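Local atomic coordinates of DNA mismatch repair protein MLH3 (Saccharomyces cerevisiae S288C, PDB entry 6RMN), a protein that takes part in DNA mismatch repair as a subunit of the MutLbeta heterodimer, correcting insertion-deletion loops, and is represented here by its C-terminal part. Residues T123-E126 against M127-S130. Sequence-based numbering, arbitrary orientation.
Sequences TLPE and MLTS
The carbonyl oxygen of Pro125 is gripped twice by Thr129. Thr129 N reaches Pro125 O at 2.9 Å, whereas Thr129 OG1, also 2.9 Å from Pro125 O, comes from above the carbonyl plane, 55° out of it. OG1 stands anti to the threonine carbonyl carbon (chi1 -56°), which turns the hydroxyl back toward the N-cap carbonyl, and there it also lies against CB of Leu124. Glu126 O is shared in the same way, by Ser130 N at 3.1 Å and Ser130 OG at 3.0 Å, though both donors are tilted only moderately from its carbonyl plane, on opposite faces. The Glu126 carboxylate itself forms a salt bridge with Arg76.

Leu128 makes the apolar part of the contact. Its CB rests 3.8 Å from CG of the Pro125 ring, the two side chains pointing the same way, and CD2 of Leu128 meets CD2 of Leu124 at 3.9 Å. Both leucines continue onto Leu139 of helix 136-151, while Pro125 and Met127 touch Phe185 of helix 183-196.

The arrangement is a strand-to-helix junction with proline at the N-cap, where Pro125 links strand 117-124 to the short helix 126-132 and i to i+4 backbone bonds are doubled by threonine and serine hydroxyls.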
loop_
_atom_site.group_PDB
_atom_site.type_symbol
_atom_site.label_atom_id
_atom_site.label_comp_id
_atom_site.label_asym_id
_atom_site.label_seq_id
_atom_site.Cartn_x
_atom_site.Cartn_y
_atom_site.Cartn_z
ATOM N N THR B 123 29.621 11.561 -39.396
ATOM C CA THR B 123 28.635 11.947 -38.379
ATOM C C THR B 123 28.447 10.866 -37.328
ATOM O O THR B 123 28.590 9.680 -37.622
ATOM C CB THR B 123 27.260 12.351 -38.990
ATOM O OG1 THR B 123 26.537 11.191 -39.404
ATOM C CG2 THR B 123 27.367 13.359 -40.138
ATOM N N LEU B 124 28.093 11.289 -36.105
ATOM C CA LEU B 124 27.784 10.416 -34.976
ATOM C C LEU B 124 26.633 11.006 -34.180
ATOM O O LEU B 124 26.593 12.223 -34.052
ATOM C CB LEU B 124 28.998 10.257 -34.048
ATOM C CG LEU B 124 30.115 9.287 -34.451
ATOM C CD1 LEU B 124 31.110 9.162 -33.306
ATOM C CD2 LEU B 124 29.566 7.894 -34.800
ATOM N N PRO B 125 25.705 10.206 -33.599
ATOM C CA PRO B 125 24.655 10.812 -32.756
ATOM C C PRO B 125 25.267 11.323 -31.445
ATOM O O PRO B 125 26.362 10.888 -31.086
ATOM C CB PRO B 125 23.680 9.659 -32.521
ATOM C CG PRO B 125 24.507 8.434 -32.614
ATOM C CD PRO B 125 25.594 8.730 -33.625
ATOM N N GLU B 126 24.598 12.258 -30.763
ATOM C CA GLU B 126 25.095 12.872 -29.521
ATOM C C GLU B 126 25.486 11.860 -28.418
ATOM O O GLU B 126 26.536 12.033 -27.804
ATOM C CB GLU B 126 24.109 13.924 -28.984
ATOM C CG GLU B 126 24.032 15.174 -29.856
ATOM C CD GLU B 126 25.140 16.192 -29.650
ATOM O OE1 GLU B 126 24.886 17.220 -28.981
ATOM O OE2 GLU B 126 26.261 15.969 -30.164
ATOM N N MET B 127 24.677 10.805 -28.202
ATOM C CA MET B 127 24.943 9.731 -27.233
ATOM C C MET B 127 26.306 9.114 -27.508
ATOM O O MET B 127 27.117 8.986 -26.589
ATOM C CB MET B 127 23.935 8.587 -27.406
ATOM C CG MET B 127 22.627 8.764 -26.725
ATOM S SD MET B 127 21.596 7.378 -27.296
ATOM C CE MET B 127 20.027 8.248 -27.554
ATOM N N LEU B 128 26.526 8.686 -28.769
ATOM C CA LEU B 128 27.742 8.018 -29.202
ATOM C C LEU B 128 28.964 8.941 -29.207
ATOM O O LEU B 128 30.052 8.479 -28.871
ATOM C CB LEU B 128 27.535 7.312 -30.556
ATOM C CG LEU B 128 28.545 6.191 -30.930
ATOM C CD1 LEU B 128 28.733 5.183 -29.786
ATOM C CD2 LEU B 128 28.099 5.447 -32.172
ATOM N N THR B 129 28.780 10.240 -29.535
ATOM C CA THR B 129 29.849 11.246 -29.513
ATOM C C THR B 129 30.418 11.341 -28.104
ATOM O O THR B 129 31.635 11.323 -27.954
ATOM C CB THR B 129 29.361 12.618 -30.035
ATOM O OG1 THR B 129 28.819 12.472 -31.348
ATOM C CG2 THR B 129 30.478 13.658 -30.080
ATOM N N SER B 130 29.530 11.390 -27.080
ATOM C CA SER B 130 29.878 11.487 -25.656
ATOM C C SER B 130 30.612 10.259 -25.127
ATOM O O SER B 130 31.634 10.403 -24.458
ATOM C CB SER B 130 28.636 11.754 -24.808
ATOM O OG SER B 130 27.887 12.859 -25.288
#